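Local coordinates for protein putative oxidoreductase YfjR (Streptomyces aurantiacus, PDB 4OQZ) that reduces imines to amines as an S-selective imine reductase, probably drawing its hydride from NADPH bound to a Rossmann-type domain, at residues E81-R86 / A107-T112; M236-M241 / A264-A269; H243-N248 / F257-L262. All blocks are in the same frame, centred on the assembly; numbering follows the deposited sequence.

Interaction 1 of 3, residues E81-R86 / A107-T112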
# COMPACT_ATOMS: atom_id res chain seq x y z
N GLU A 81 -44.13 3.48 10.37
CA GLU A 81 -45.03 3.62 9.22
C GLU A 81 -44.47 4.47 8.05
O GLU A 81 -44.86 4.25 6.90
CB GLU A 81 -46.40 4.17 9.65
CG GLU A 81 -47.22 3.22 10.52
CD GLU A 81 -47.16 3.49 12.01
OE1 GLU A 81 -46.78 2.56 12.76
OE2 GLU A 81 -47.49 4.62 12.43
N ALA A 82 -43.56 5.42 8.32
CA ALA A 82 -43.01 6.24 7.24
C ALA A 82 -42.02 5.48 6.36
O ALA A 82 -41.66 5.97 5.29
CB ALA A 82 -42.38 7.50 7.80
N VAL A 83 -41.58 4.29 6.80
CA VAL A 83 -40.64 3.45 6.06
C VAL A 83 -41.32 2.79 4.84
O VAL A 83 -40.68 2.67 3.80
CB VAL A 83 -39.88 2.43 6.97
CG1 VAL A 83 -38.84 1.64 6.18
CG2 VAL A 83 -39.21 3.15 8.14
N ALA A 84 -42.62 2.39 4.95
CA ALA A 84 -43.36 1.73 3.86
C ALA A 84 -43.39 2.48 2.51
O ALA A 84 -43.70 3.68 2.46
CB ALA A 84 -44.78 1.36 4.31
N GLY A 85 -43.05 1.76 1.43
CA GLY A 85 -43.00 2.27 0.07
C GLY A 85 -41.85 3.24 -0.20
O GLY A 85 -41.92 4.05 -1.14
N ARG A 86 -40.81 3.21 0.63
CA ARG A 86 -39.66 4.11 0.48
C ARG A 86 -38.38 3.36 0.26
O ARG A 86 -38.21 2.24 0.76
CB ARG A 86 -39.51 5.05 1.69
CG ARG A 86 -40.84 5.57 2.23
CD ARG A 86 -40.82 7.04 2.52
NE ARG A 86 -41.47 7.80 1.47
CZ ARG A 86 -42.76 8.12 1.45
NH1 ARG A 86 -43.56 7.73 2.43
NH2 ARG A 86 -43.26 8.82 0.44
N ALA A 107 -37.08 -4.04 5.08
CA ALA A 107 -37.97 -4.83 4.24
C ALA A 107 -39.20 -5.25 5.05
O ALA A 107 -40.31 -5.26 4.51
CB ALA A 107 -37.25 -6.07 3.73
N GLU A 108 -38.99 -5.58 6.34
CA GLU A 108 -40.04 -5.97 7.30
C GLU A 108 -41.02 -4.80 7.44
O GLU A 108 -42.22 -5.02 7.47
CB GLU A 108 -39.39 -6.33 8.65
CG GLU A 108 -40.30 -6.89 9.73
CD GLU A 108 -39.58 -7.41 10.96
OE1 GLU A 108 -40.22 -8.14 11.75
OE2 GLU A 108 -38.37 -7.12 11.12
N LEU A 109 -40.50 -3.56 7.41
CA LEU A 109 -41.26 -2.31 7.47
C LEU A 109 -41.86 -1.86 6.11
O LEU A 109 -42.46 -0.79 6.03
CB LEU A 109 -40.39 -1.19 8.08
CG LEU A 109 -40.23 -1.20 9.61
CD1 LEU A 109 -39.17 -0.19 10.04
CD2 LEU A 109 -41.56 -0.92 10.33
N GLY A 110 -41.72 -2.69 5.08
CA GLY A 110 -42.28 -2.43 3.76
C GLY A 110 -41.54 -1.44 2.89
O GLY A 110 -42.12 -0.86 1.97
N GLY A 111 -40.26 -1.25 3.18
CA GLY A 111 -39.41 -0.35 2.42
C GLY A 111 -38.25 -1.09 1.80
O GLY A 111 -38.06 -2.27 2.09
N THR A 112 -37.44 -0.42 0.95
CA THR A 112 -36.28 -1.11 0.37
C THR A 112 -34.97 -0.47 0.81
O THR A 112 -34.86 0.76 0.84
CB THR A 112 -36.38 -1.40 -1.16
OG1 THR A 112 -35.93 -0.28 -1.91
CG2 THR A 112 -37.77 -1.84 -1.61
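Gly85 and Gly110 join the loop 81-86 to the end of helix 96-108 by backbone, with the CA atoms of Ala84 and Gly110 4.3 Å apart. Two bonds fix the alignment. Gly85 N gives its hydrogen to Gly110 O at 2.8 Å, nearly straight at 170°. Thr112 N reaches Arg86 O, also at 2.8 Å. Ala84 CA adds a CH...O contact to the same Gly110 O at 3.4 Å, so that oxygen is approached by two donors. Val83 and Leu109 supply the apolar part. With CG1 anti to the backbone N (chi1 -175°), Val83 sets CG1 against Leu109 CB at 3.7 Å, while Val83 CG2 meets Leu109 CD1 at 3.8 Å; both side chains also pack on Leu76. Gly111 fits where a side chain would not: a CB there would run into Val83 O. The guanidinium of Arg86 leads away from the contact, its NE bonded to Asn59 O. Two glycine-bearing motifs shape the site: a type II beta turn from Val83 to Arg86 with Gly85 at positive phi, and a Schellman motif in which Gly110, the C-prime residue, also at positive phi, ends the helix. Each delivers its chain into a strand, 87-90 or 112-119, and these run parallel and adjacent, as in the helix-to-strand connections of a Rossmann-type alpha/beta domain.

Interaction 2 of 3, residues M236-M241 / A264-A269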
# COMPACT_ATOMS: atom_id res chain seq x y z
N MET A 236 13.39 -15.01 1.46
CA MET A 236 14.03 -13.76 1.05
C MET A 236 13.17 -12.57 1.48
O MET A 236 13.71 -11.50 1.74
CB MET A 236 14.27 -13.70 -0.46
CG MET A 236 14.95 -14.92 -1.03
SD MET A 236 15.08 -14.87 -2.84
CE MET A 236 13.54 -13.90 -3.34
N GLY A 237 11.85 -12.77 1.53
CA GLY A 237 10.89 -11.77 1.99
C GLY A 237 11.07 -11.53 3.48
O GLY A 237 11.14 -10.38 3.92
N VAL A 238 11.21 -12.64 4.24
CA VAL A 238 11.48 -12.64 5.68
C VAL A 238 12.77 -11.84 5.93
O VAL A 238 12.77 -10.98 6.80
CB VAL A 238 11.62 -14.09 6.27
CG1 VAL A 238 11.95 -14.05 7.76
CG2 VAL A 238 10.37 -14.92 6.02
N ALA A 239 13.84 -12.14 5.17
CA ALA A 239 15.15 -11.49 5.31
C ALA A 239 15.11 -10.02 4.94
O ALA A 239 15.82 -9.23 5.54
CB ALA A 239 16.20 -12.22 4.48
N SER A 240 14.29 -9.66 3.94
CA SER A 240 14.15 -8.29 3.50
C SER A 240 13.43 -7.51 4.60
O SER A 240 13.86 -6.41 4.96
CB SER A 240 13.41 -8.22 2.17
OG SER A 240 13.29 -6.88 1.73
N MET A 241 12.39 -8.11 5.19
CA MET A 241 11.66 -7.50 6.30
C MET A 241 12.52 -7.36 7.57
O MET A 241 12.33 -6.39 8.31
CB MET A 241 10.33 -8.20 6.56
CG MET A 241 9.19 -7.63 5.74
SD MET A 241 9.13 -5.82 5.62
CE MET A 241 8.84 -5.34 7.39
N ALA A 264 4.23 -11.89 10.12
CA ALA A 264 3.41 -12.63 9.16
C ALA A 264 4.25 -13.45 8.17
O ALA A 264 3.83 -14.53 7.80
CB ALA A 264 2.47 -11.70 8.42
N PHE A 265 5.44 -12.95 7.79
CA PHE A 265 6.37 -13.64 6.90
C PHE A 265 7.11 -14.76 7.61
O PHE A 265 7.21 -15.85 7.04
CB PHE A 265 7.35 -12.66 6.24
CG PHE A 265 6.74 -11.71 5.23
CD1 PHE A 265 5.46 -11.91 4.74
CD2 PHE A 265 7.48 -10.65 4.73
CE1 PHE A 265 4.90 -11.03 3.80
CE2 PHE A 265 6.94 -9.78 3.77
CZ PHE A 265 5.65 -9.97 3.32
N HIS A 266 7.65 -14.48 8.84
CA HIS A 266 8.37 -15.45 9.69
C HIS A 266 7.41 -16.60 10.00
O HIS A 266 7.77 -17.76 9.80
CB HIS A 266 8.89 -14.80 10.98
CG HIS A 266 10.35 -15.05 11.23
ND1 HIS A 266 10.84 -16.33 11.50
CD2 HIS A 266 11.39 -14.17 11.26
CE1 HIS A 266 12.14 -16.19 11.68
NE2 HIS A 266 12.52 -14.91 11.54
N ARG A 267 6.17 -16.26 10.42
CA ARG A 267 5.07 -17.20 10.59
C ARG A 267 4.69 -17.44 9.14
O ARG A 267 4.53 -16.48 8.39
CB ARG A 267 3.92 -16.54 11.38
CG ARG A 267 2.55 -17.17 11.23
CD ARG A 267 1.55 -16.14 10.75
NE ARG A 267 0.68 -15.65 11.83
CZ ARG A 267 -0.64 -15.60 11.77
NH1 ARG A 267 -1.35 -15.16 12.81
NH2 ARG A 267 -1.28 -16.00 10.67
N GLY A 268 4.67 -18.67 8.70
CA GLY A 268 4.44 -18.92 7.29
C GLY A 268 5.60 -19.74 6.77
O GLY A 268 5.38 -20.77 6.14
N ALA A 269 6.84 -19.32 7.11
CA ALA A 269 8.07 -20.04 6.78
C ALA A 269 8.05 -21.37 7.58
O ALA A 269 8.71 -22.35 7.21
CB ALA A 269 9.27 -19.21 7.17
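An antiparallel helix pair of the C-terminal, all-helical part of the reductive aminase-like fold is joined where Val238 of helix 234-250 meets Phe265 and His266 of helix 256-269. The short axes approach to 8.8 Å with 149° between their directions, and the contact is made by apolar packing. Val238 stands at its centre with its two methyls on separate tasks. CG1, anti to the backbone N (chi1 178°), lies over one face of the His266 imidazole, 3.9 Å from the ring centroid and 28° off its normal, a CH-pi contact. CG2 packs on Phe265, 3.8 Å from its CB and 3.4 Å from its backbone O. Cut back to an alanine, this position is likely to leave the imidazole face without its CH-pi partner and to open a gap beside Phe265 CB. The imidazole has a second hold, since His266 NE2 is hydrogen-bonded to Glu242 OE1, one helical turn beyond Val238. Gly237 O lies obliquely by the Phe265 ring, 3.8 Å from CD2. The other subunit completes the surroundings: Trp177 of the second subunit meets the Phe265 ring with planes at about 80° and bonds Ser240 OG through its NE1. The Met241 chain, bent at chi2 and chi3, crosses the Phe265 ring obliquely, its CG 3.6 Å from CD2 and 3.7 Å from CE2.

Interaction 3 of 3, residues H243-N248 / F257-L262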
# COMPACT_ATOMS: atom_id res chain seq x y z
N HIS A 243 15.73 -6.67 7.54
CA HIS A 243 16.52 -5.49 7.19
C HIS A 243 15.73 -4.20 7.42
O HIS A 243 16.31 -3.25 7.96
CB HIS A 243 17.03 -5.59 5.74
CG HIS A 243 17.98 -6.72 5.50
ND1 HIS A 243 18.73 -7.28 6.53
CD2 HIS A 243 18.28 -7.37 4.35
CE1 HIS A 243 19.45 -8.24 5.97
NE2 HIS A 243 19.21 -8.34 4.67
N VAL A 244 14.42 -4.17 7.02
CA VAL A 244 13.51 -3.04 7.24
C VAL A 244 13.41 -2.82 8.76
O VAL A 244 13.63 -1.70 9.22
CB VAL A 244 12.12 -3.25 6.56
CG1 VAL A 244 11.08 -2.23 7.06
CG2 VAL A 244 12.23 -3.17 5.02
N VAL A 245 13.16 -3.90 9.54
CA VAL A 245 13.13 -3.86 11.02
C VAL A 245 14.45 -3.34 11.59
O VAL A 245 14.43 -2.53 12.52
CB VAL A 245 12.70 -5.22 11.64
CG1 VAL A 245 13.16 -5.37 13.09
CG2 VAL A 245 11.19 -5.42 11.54
N HIS A 246 15.60 -3.80 11.05
CA HIS A 246 16.91 -3.37 11.58
C HIS A 246 17.22 -1.90 11.32
O HIS A 246 17.61 -1.20 12.24
CB HIS A 246 18.05 -4.30 11.12
CG HIS A 246 18.20 -5.53 11.96
ND1 HIS A 246 18.92 -5.52 13.15
CD2 HIS A 246 17.72 -6.78 11.76
CE1 HIS A 246 18.86 -6.76 13.62
NE2 HIS A 246 18.14 -7.55 12.82
N THR A 247 16.95 -1.42 10.09
CA THR A 247 17.14 -0.03 9.64
C THR A 247 16.38 0.94 10.55
O THR A 247 16.90 2.01 10.89
CB THR A 247 16.68 0.09 8.18
OG1 THR A 247 17.41 -0.83 7.37
CG2 THR A 247 16.84 1.48 7.61
N ASN A 248 15.13 0.60 10.89
CA ASN A 248 14.28 1.42 11.73
C ASN A 248 14.77 1.39 13.18
O ASN A 248 14.84 2.44 13.83
CB ASN A 248 12.82 0.98 11.62
CG ASN A 248 12.18 1.41 10.34
OD1 ASN A 248 11.68 2.53 10.22
ND2 ASN A 248 12.19 0.55 9.35
N PHE A 257 5.00 -1.43 13.35
CA PHE A 257 4.39 -1.75 12.04
C PHE A 257 5.29 -2.69 11.21
O PHE A 257 4.77 -3.73 10.79
CB PHE A 257 3.99 -0.49 11.27
CG PHE A 257 3.36 -0.76 9.92
CD1 PHE A 257 2.18 -1.48 9.82
CD2 PHE A 257 3.92 -0.24 8.76
CE1 PHE A 257 1.59 -1.73 8.57
CE2 PHE A 257 3.33 -0.49 7.52
CZ PHE A 257 2.16 -1.20 7.44
N PRO A 258 6.62 -2.45 11.03
CA PRO A 258 7.44 -3.40 10.27
C PRO A 258 7.59 -4.76 10.94
O PRO A 258 7.73 -5.74 10.23
CB PRO A 258 8.79 -2.70 10.15
CG PRO A 258 8.52 -1.26 10.39
CD PRO A 258 7.44 -1.28 11.43
N ARG A 259 7.59 -4.86 12.30
CA ARG A 259 7.70 -6.20 12.86
C ARG A 259 6.43 -6.99 12.66
O ARG A 259 6.50 -8.17 12.36
CB ARG A 259 8.31 -6.28 14.28
CG ARG A 259 7.58 -5.55 15.40
CD ARG A 259 8.26 -5.74 16.76
NE ARG A 259 9.59 -5.11 16.84
CZ ARG A 259 10.75 -5.74 16.62
NH1 ARG A 259 11.90 -5.09 16.73
NH2 ARG A 259 10.76 -7.03 16.31
N ALA A 260 5.27 -6.33 12.70
CA ALA A 260 3.96 -6.94 12.44
C ALA A 260 3.94 -7.61 11.06
O ALA A 260 3.42 -8.73 10.93
CB ALA A 260 2.88 -5.88 12.52
N VAL A 261 4.55 -6.95 10.04
CA VAL A 261 4.69 -7.46 8.67
C VAL A 261 5.68 -8.62 8.67
O VAL A 261 5.38 -9.68 8.12
CB VAL A 261 5.10 -6.33 7.68
CG1 VAL A 261 5.43 -6.87 6.29
CG2 VAL A 261 4.02 -5.25 7.61
N LEU A 262 6.86 -8.44 9.31
CA LEU A 262 7.89 -9.49 9.47
C LEU A 262 7.29 -10.71 10.15
O LEU A 262 7.54 -11.82 9.70
CB LEU A 262 9.08 -8.96 10.31
CG LEU A 262 10.13 -9.96 10.85
CD1 LEU A 262 10.95 -10.62 9.73
CD2 LEU A 262 11.07 -9.28 11.80
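Val245 and Pro258 bring helices 234-250 and 256-269 together, their CA atoms 5.8 Å apart and the short axes 9.1 Å apart at 162°, close to antiparallel. Val245 makes most of the contact. Its CG2, anti to the carbonyl carbon, reaches across to Pro258 CB and to Leu262 CD2, each at 3.9 Å, and lies 3.7 Å from Pro258 O. Its other methyl, CG1, is 3.9 Å from Arg259 NH1, approaching the guanidinium obliquely. Val244 crosses the proline at about a right angle, with CG1 3.9 Å from the same Pro258 CB, so that one carbon sits against two valines.

In the next shell, Asn248 ND2 bonds Val244 O at 2.7 Å, one turn back on its own helix, while Asn248 N reaches that oxygen from the opposite face of its plane. Asn248 OD1 takes a bond from Gln185 of helix 163-191, which fixes the amide's rotation. The Arg259 chain bends at chi3, and its NH1 is bonded to Thr255 OG1. Gln170 of the second subunit also packs on Val244. The chemistry thus divides: methyls, a proline ring and the flank of Arg259 make the interhelical seam, while the buried amide of Asn248 is satisfied at both ends by partners outside helix 256-269.

Overall arrangement
Following the chain from the N terminus, interaction 1 closes first, tying the loop before strand 87-90 to the end of helix 96-108 within the nucleotide-binding domain. Its loop of 20 residues is complete before the helical region begins. Far along, interaction 2 closes a span of 22 residues, mostly helical, between segments 236-241 and 264-269, and interaction 3 is nested inside it, nearer the connection between the two helices. These two continue one antiparallel interface: their centres are about 10 Å apart, Met241 packs on Pro258, Val261 and Leu262, and both touch the second subunit. Interaction 1 lies on the opposite side of the chain's centre, its centre about 52 Å from either of theirs.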